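Local coordinates for bacterioferritin comigratory protein (Xylella fastidiosa, PDB 3IXR), which probably reduces hydrogen peroxide and organic hydroperoxides as a thiol-dependent peroxiredoxin of the PrxQ (BCP) type, at residues Asp62-Pro65 and Gly66-Thr69; Thr42-Leu46 and Ser47-Asn51; His165-Glu168 and Val169-Leu173. The protein carries 1 engineered substitution. One frame throughout, in Å; residues are numbered along the deposited sequence. Where two conformers were deposited one is given.

Contact 1 of 3, residues Asp62-Pro65 and Gly66-Thr69; sequences DNTP and GSST. Engineered in segment 66-69: Ser67 (natural residue Cys).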
loop_
_atom_site.group_PDB
_atom_site.type_symbol
_atom_site.label_atom_id
_atom_site.label_comp_id
_atom_site.label_asym_id
_atom_site.label_seq_id
_atom_site.Cartn_x
_atom_site.Cartn_y
_atom_site.Cartn_z
ATOM N N ASP A 62 6.958 -9.671 3.849
ATOM C CA ASP A 62 6.000 -10.775 3.793
ATOM C C ASP A 62 6.086 -11.723 4.996
ATOM O O ASP A 62 7.169 -11.913 5.539
ATOM C CB ASP A 62 6.303 -11.587 2.515
ATOM C CG ASP A 62 5.782 -10.902 1.270
ATOM O OD1 ASP A 62 5.238 -9.822 1.395
ATOM O OD2 ASP A 62 5.856 -11.498 0.175
ATOM N N ASN A 63 4.939 -12.297 5.356
ATOM C CA ASN A 63 4.927 -13.409 6.329
ATOM C C ASN A 63 5.429 -13.114 7.673
ATOM O O ASN A 63 6.189 -13.958 8.200
ATOM C CB ASN A 63 5.925 -14.453 5.876
ATOM C CG ASN A 63 5.484 -15.105 4.687
ATOM O OD1 ASN A 63 6.219 -15.105 3.683
ATOM N ND2 ASN A 63 4.340 -15.733 4.740
ATOM N N THR A 64 5.136 -11.924 8.218
ATOM C CA THR A 64 5.372 -11.613 9.603
ATOM C C THR A 64 4.024 -11.496 10.316
ATOM O O THR A 64 2.990 -11.292 9.690
ATOM C CB THR A 64 6.106 -10.294 9.794
ATOM O OG1 THR A 64 5.283 -9.234 9.311
ATOM C CG2 THR A 64 7.423 -10.309 8.981
ATOM N N PRO A 65 4.051 -11.610 11.640
ATOM C CA PRO A 65 2.744 -11.472 12.322
ATOM C C PRO A 65 2.047 -10.117 12.016
ATOM O O PRO A 65 0.804 -10.058 11.847
ATOM C CB PRO A 65 3.138 -11.521 13.814
ATOM C CG PRO A 65 4.424 -12.474 13.820
ATOM C CD PRO A 65 5.154 -11.975 12.534
ATOM N N GLY A 66 2.815 -9.014 11.993
ATOM C CA GLY A 66 2.261 -7.688 11.689
ATOM C C GLY A 66 1.731 -7.543 10.258
ATOM O O GLY A 66 0.665 -6.980 9.988
ATOM N N SER A 67 2.492 -8.046 9.283
ATOM C CA SER A 67 2.050 -7.877 7.906
ATOM C C SER A 67 0.974 -8.863 7.490
ATOM O O SER A 67 0.142 -8.544 6.685
ATOM C CB SER A 67 3.268 -7.828 6.955
ATOM O OG SER A 67 4.125 -6.835 7.466
ATOM N N SER A 68 0.943 -10.074 8.100
ATOM C CA SER A 68 -0.199 -10.910 7.806
ATOM C C SER A 68 -1.476 -10.420 8.502
ATOM O O SER A 68 -2.513 -10.378 7.826
ATOM C CB SER A 68 0.010 -12.400 8.130
ATOM O OG SER A 68 0.173 -12.531 9.524
ATOM N N THR A 69 -1.353 -9.897 9.741
ATOM C CA THR A 69 -2.525 -9.237 10.359
ATOM C C THR A 69 -2.998 -8.054 9.561
ATOM O O THR A 69 -4.195 -7.942 9.265
ATOM C CB THR A 69 -2.145 -8.800 11.776
ATOM O OG1 THR A 69 -1.793 -9.979 12.550
ATOM C CG2 THR A 69 -3.349 -8.116 12.408
HETATM O O HOH W 1 6.373 -6.835 8.525
#
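Thr64 sits at the N-cap of helix 65-82 and reaches forward to Ser67, where its OG1 accepts the backbone N-H at 3.0 Å from Ser67 N in a nearly straight bond of 160°. With chi1 at 64°, OG1 lies between the backbone N and the carbonyl carbon of its own residue, which turns it into the first turn of the helix. The backbone side is the tight part. Thr64 O takes the N-H of Ser68, with Ser68 N 2.9 Å away, and in the conformer given Ser68 OG adds a second bond, tilted from the carbonyl plane. Pro65 O is also gripped twice: Thr69 N at 3.0 Å and, in one conformer, Thr69 OG1 at 2.7 Å reach it from opposite faces of its plane. A water bridges Thr64 OG1 and Ser67 OG. The outer side is looser: there exposed Pro65 opens the helix, its CB bond pointing away from it. Ser67, engineered in place of the natural cysteine, is buried; in the conformer given its OG is hydrogen-bonded to Arg142, and its side chain touches Pro60. In the same loop, Asp62 is hydrogen-bonded to His99 and Ser98 of helix 96-106. Pro60, Thr64 and position 67, with Arg142 alongside, match the PxxxTxxC active-site motif of peroxiredoxins, in which the final cysteine is the peroxidatic one.

Contact 2 of 3, residues Thr42-Leu46 and Ser47-Asn51; sequences TCKTL and SDYTN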
loop_
_atom_site.group_PDB
_atom_site.type_symbol
_atom_site.label_atom_id
_atom_site.label_comp_id
_atom_site.label_asym_id
_atom_site.label_seq_id
_atom_site.Cartn_x
_atom_site.Cartn_y
_atom_site.Cartn_z
ATOM N N THR A 42 1.246 -10.443 -12.641
ATOM C CA THR A 42 0.519 -9.392 -13.372
ATOM C C THR A 42 1.263 -8.041 -13.272
ATOM O O THR A 42 2.299 -7.900 -12.628
ATOM C CB THR A 42 -0.896 -9.170 -12.852
ATOM O OG1 THR A 42 -0.810 -8.704 -11.486
ATOM C CG2 THR A 42 -1.711 -10.451 -12.869
ATOM N N CYS A 43 0.779 -7.083 -14.030
ATOM C CA CYS A 43 1.380 -5.763 -13.921
ATOM C C CYS A 43 0.334 -4.720 -14.144
ATOM O O CYS A 43 -0.714 -4.971 -14.707
ATOM C CB CYS A 43 2.636 -5.567 -14.789
ATOM S SG CYS A 43 2.638 -6.458 -16.386
ATOM N N LYS A 44 0.612 -3.565 -13.547
ATOM C CA LYS A 44 -0.273 -2.451 -13.518
ATOM C C LYS A 44 0.609 -1.215 -13.494
ATOM O O LYS A 44 1.826 -1.296 -13.277
ATOM C CB LYS A 44 -0.957 -2.511 -12.154
ATOM C CG LYS A 44 -2.332 -2.158 -12.131
ATOM C CD LYS A 44 -3.230 -3.288 -12.455
ATOM C CE LYS A 44 -4.656 -2.823 -12.048
ATOM N NZ LYS A 44 -5.618 -3.152 -13.142
ATOM N N THR A 45 -0.015 -0.024 -13.628
ATOM C CA THR A 45 0.684 1.229 -13.269
ATOM C C THR A 45 -0.326 1.956 -12.370
ATOM O O THR A 45 -1.527 1.652 -12.374
ATOM C CB THR A 45 0.994 2.130 -14.473
ATOM O OG1 THR A 45 -0.257 2.431 -15.139
ATOM C CG2 THR A 45 1.992 1.391 -15.407
ATOM N N LEU A 46 0.162 2.869 -11.545
ATOM C CA LEU A 46 -0.738 3.675 -10.687
ATOM C C LEU A 46 -1.756 4.459 -11.507
ATOM O O LEU A 46 -2.890 4.684 -11.090
ATOM C CB LEU A 46 0.072 4.581 -9.761
ATOM C CG LEU A 46 0.984 3.910 -8.673
ATOM C CD1 LEU A 46 1.922 4.832 -7.835
ATOM C CD2 LEU A 46 0.058 3.068 -7.693
ATOM N N SER A 47 -1.377 4.865 -12.728
ATOM C CA SER A 47 -2.374 5.475 -13.623
ATOM C C SER A 47 -3.575 4.586 -13.914
ATOM O O SER A 47 -4.612 5.110 -14.220
ATOM C CB SER A 47 -1.717 5.959 -14.923
ATOM O OG SER A 47 -1.460 4.807 -15.704
ATOM N N ASP A 48 -3.491 3.248 -13.781
ATOM C CA ASP A 48 -4.672 2.383 -13.946
ATOM C C ASP A 48 -5.735 2.694 -12.939
ATOM O O ASP A 48 -6.867 2.289 -13.076
ATOM C CB ASP A 48 -4.293 0.904 -13.832
ATOM C CG ASP A 48 -3.470 0.468 -15.001
ATOM O OD1 ASP A 48 -3.693 1.064 -16.080
ATOM O OD2 ASP A 48 -2.571 -0.379 -14.836
ATOM N N TYR A 49 -5.401 3.451 -11.907
ATOM C CA TYR A 49 -6.409 3.709 -10.899
ATOM C C TYR A 49 -7.044 5.075 -11.007
ATOM O O TYR A 49 -7.746 5.564 -10.054
ATOM C CB TYR A 49 -5.830 3.444 -9.484
ATOM C CG TYR A 49 -5.347 2.020 -9.307
ATOM C CD1 TYR A 49 -4.027 1.687 -9.573
ATOM C CD2 TYR A 49 -6.209 1.034 -8.870
ATOM C CE1 TYR A 49 -3.593 0.406 -9.449
ATOM C CE2 TYR A 49 -5.776 -0.278 -8.737
ATOM C CZ TYR A 49 -4.466 -0.564 -9.018
ATOM O OH TYR A 49 -4.009 -1.850 -8.863
ATOM N N THR A 50 -6.858 5.717 -12.164
ATOM C CA THR A 50 -7.550 6.960 -12.415
ATOM C C THR A 50 -9.053 6.828 -12.138
ATOM O O THR A 50 -9.680 5.797 -12.412
ATOM C CB THR A 50 -7.407 7.424 -13.874
ATOM O OG1 THR A 50 -8.264 8.556 -14.056
ATOM C CG2 THR A 50 -7.833 6.334 -14.823
ATOM N N ASN A 51 -9.629 7.887 -11.604
ATOM C CA ASN A 51 -11.106 7.920 -11.363
ATOM C C ASN A 51 -11.589 6.945 -10.295
ATOM O O ASN A 51 -12.801 6.762 -10.122
ATOM C CB ASN A 51 -11.985 7.700 -12.634
ATOM C CG ASN A 51 -11.629 8.651 -13.732
ATOM O OD1 ASN A 51 -11.540 9.857 -13.496
ATOM N ND2 ASN A 51 -11.354 8.118 -14.933
HETATM O O HOH W 2 -7.400 -0.930 -12.174
#
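Lys44 lies across both Asp48 and Tyr49 near strand 42-44, where the chain winds into a short 3-10 turn. Its CB is 3.8 Å from Asp48 OD2, and CG comes closer, 3.2 Å from the same oxygen. CD stays between the two neighbours, within van der Waals range of the carboxylate and of the tyrosine hydroxyl. CE then packs 3.4 Å from Tyr49 OH, the lysine and tyrosine side chains crossing at about a right angle. Bends at chi2 (85°) and chi4 carry the chain alongside Asp48 and across Tyr49. At the tip, NZ is 4.5 Å from Asp48 OD2, beyond a salt bridge, and instead donates to a water that returns a weak bond to Asp48 O.

The carboxylate has a backbone job: OD2 accepts the N-H of Thr45, with Thr45 N 2.8 Å away and standing well above the carboxylate plane. In exchange, Asp48 N donates to Thr45 O, and Thr45 OG1 shares a hydrogen bond with Ser47 OG, 2.7 Å apart, so the N-H, carbonyl and hydroxyl of Thr45 are all bonded to the turn. Leu46 O takes Tyr49 N and also lies at the edge of the tyrosine ring, in its plane. Inward, Leu46 and Tyr49 both pack on Leu54. Successive i to i-3 bonds from Asp48, Tyr49 and Thr50 define a 3-10 turn, here the link from the N-terminal hairpin of strands 36-38 and 42-44 to the central strand 53-58 of the thioredoxin-like peroxiredoxin fold.

Contact 3 of 3, residues His165-Glu168 and Val169-Leu173; sequences HAEE and VLNKL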
loop_
_atom_site.group_PDB
_atom_site.type_symbol
_atom_site.label_atom_id
_atom_site.label_comp_id
_atom_site.label_asym_id
_atom_site.label_seq_id
_atom_site.Cartn_x
_atom_site.Cartn_y
_atom_site.Cartn_z
ATOM N N HIS A 165 -5.865 -0.768 11.956
ATOM C CA HIS A 165 -5.512 0.236 10.969
ATOM C C HIS A 165 -6.414 0.190 9.741
ATOM O O HIS A 165 -6.839 1.240 9.250
ATOM C CB HIS A 165 -4.043 -0.009 10.435
ATOM C CG HIS A 165 -3.627 1.006 9.404
ATOM N ND1 HIS A 165 -3.104 0.660 8.174
ATOM C CD2 HIS A 165 -3.564 2.355 9.505
ATOM C CE1 HIS A 165 -2.773 1.793 7.518
ATOM N NE2 HIS A 165 -3.055 2.824 8.295
ATOM N N ALA A 166 -6.636 -0.979 9.147
ATOM C CA ALA A 166 -7.466 -1.097 7.937
ATOM C C ALA A 166 -8.867 -0.490 8.147
ATOM O O ALA A 166 -9.275 0.364 7.351
ATOM C CB ALA A 166 -7.594 -2.548 7.499
ATOM N N GLU A 167 -9.464 -0.760 9.332
ATOM C CA GLU A 167 -10.742 -0.096 9.596
ATOM C C GLU A 167 -10.624 1.441 9.739
ATOM O O GLU A 167 -11.553 2.148 9.337
ATOM C CB GLU A 167 -11.296 -0.683 10.928
ATOM C CG GLU A 167 -12.737 -0.253 11.161
ATOM C CD GLU A 167 -13.440 -1.096 12.201
ATOM O OE1 GLU A 167 -13.130 -2.288 12.351
ATOM O OE2 GLU A 167 -14.334 -0.542 12.856
ATOM N N GLU A 168 -9.534 1.936 10.328
ATOM C CA GLU A 168 -9.367 3.388 10.396
ATOM C C GLU A 168 -9.299 3.981 9.015
ATOM O O GLU A 168 -9.759 5.053 8.752
ATOM C CB GLU A 168 -8.149 3.671 11.160
ATOM C CG GLU A 168 -7.741 5.168 11.074
ATOM C CD GLU A 168 -6.602 5.600 11.966
ATOM O OE1 GLU A 168 -6.214 6.816 11.764
ATOM O OE2 GLU A 168 -6.199 4.845 12.896
ATOM N N VAL A 169 -8.581 3.307 8.152
ATOM C CA VAL A 169 -8.499 3.761 6.764
ATOM C C VAL A 169 -9.855 3.823 6.036
ATOM O O VAL A 169 -10.251 4.787 5.385
ATOM C CB VAL A 169 -7.380 2.879 5.987
ATOM C CG1 VAL A 169 -7.454 3.324 4.493
ATOM C CG2 VAL A 169 -6.012 3.119 6.564
ATOM N N LEU A 170 -10.598 2.750 6.178
ATOM C CA LEU A 170 -11.935 2.645 5.614
ATOM C C LEU A 170 -12.779 3.819 6.167
ATOM O O LEU A 170 -13.486 4.436 5.425
ATOM C CB LEU A 170 -12.538 1.352 6.067
ATOM C CG LEU A 170 -13.950 1.214 5.479
ATOM C CD1 LEU A 170 -14.044 1.413 3.906
ATOM C CD2 LEU A 170 -14.572 -0.057 5.947
ATOM N N ASN A 171 -12.722 4.007 7.471
ATOM C CA ASN A 171 -13.606 5.039 8.050
ATOM C C ASN A 171 -13.179 6.421 7.593
ATOM O O ASN A 171 -14.051 7.309 7.455
ATOM C CB ASN A 171 -13.642 4.994 9.580
ATOM C CG ASN A 171 -14.480 3.843 10.062
ATOM O OD1 ASN A 171 -15.361 3.393 9.305
ATOM N ND2 ASN A 171 -14.151 3.279 11.201
ATOM N N LYS A 172 -11.871 6.663 7.470
ATOM C CA LYS A 172 -11.434 7.916 6.886
ATOM C C LYS A 172 -11.949 8.184 5.468
ATOM O O LYS A 172 -12.395 9.278 5.115
ATOM C CB LYS A 172 -9.876 7.967 6.871
ATOM C CG LYS A 172 -9.353 9.285 6.441
ATOM C CD LYS A 172 -8.966 10.179 7.703
ATOM C CE LYS A 172 -7.804 9.683 8.393
ATOM N NZ LYS A 172 -7.444 10.394 9.765
ATOM N N LEU A 173 -11.911 7.146 4.606
ATOM C CA LEU A 173 -12.441 7.261 3.270
ATOM C C LEU A 173 -13.955 7.564 3.299
ATOM O O LEU A 173 -14.424 8.441 2.637
ATOM C CB LEU A 173 -12.104 5.928 2.517
ATOM C CG LEU A 173 -12.767 5.863 1.138
ATOM C CD1 LEU A 173 -12.308 7.019 0.245
ATOM C CD2 LEU A 173 -12.460 4.514 0.528
HETATM O O HOH W 3 -8.533 8.511 11.311
#
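Two torsions one helical turn apart bring His165 and Val169 together. With chi1 at 180° the imidazole of His165 extends beside its own carbonyl carbon; with chi1 at 175° Val169 keeps CG1 anti to the backbone N and sends CG2 back beside that nitrogen, facing the ring. The methyl CG2 stands over one face of the imidazole, displaced toward the rim and 3.7 Å from the ring centroid. This is a CH-pi contact, and the nearest ring atom is NE2, 3.4 Å from CG2. The backbone beneath is regular: Val169 N to His165 O, at 2.9 Å, is the first of five consecutive i to i-4 bonds in residues 165-173.

Trp157 of strand 153-157 meets the His165 ring edge to face, touches Val169, and donates through NE1 to Glu168 OE1. Glu168 OE1 also receives a bond from a water, 2.9 Å from it, and that water accepts from Lys172 NZ at 2.7 Å. Bends at chi2 and chi3 fold the lysine chain back along the helix, yet NZ stops 4.3 Å from Glu168 OE1; the two groups are beyond a salt bridge and are linked by the water. On the outward side Glu167 and Asn171 run alongside each other, pointing the same way, with Asn171 ND2 3.8 Å from Glu167 CG and the carboxylate and amide planes almost perpendicular. Ala166 and Leu170 turn to helix 65-82 instead.

The chemistry thus changes round the helix. Val169 CG2 on one face and the edge-to-face contact with Trp157 probably help to hold the imidazole, whose ND1 has a weak bond to Glu70, while the solvent-mediated pairing of Glu168 and Lys172 probably contributes a modest, adaptable electrostatic attraction.

In the fold
All three contacts are local, and none touches another. Contact 1 is a surface contact whose bonds centre on a helix cap and the active-site position; contacts 2 and 3 are partly buried, each with one flank on the hydrophobic interior. Contacts 1 and 2 lie on opposite sides of the chain's centre, about 25 Å between their centres, and flank strand 53-58 in the chain: residues 42-51 lead into it, and 62-69 follow it and begin helix 65-82. That helix also connects contacts 1 and 3, since residues 165-173 pack against it. Contact 1 is almost wholly polar, contact 2 mixes turn bonds with aliphatic-aromatic packing, and contact 3 adds ring-methyl packing and a water-bridged charge pair.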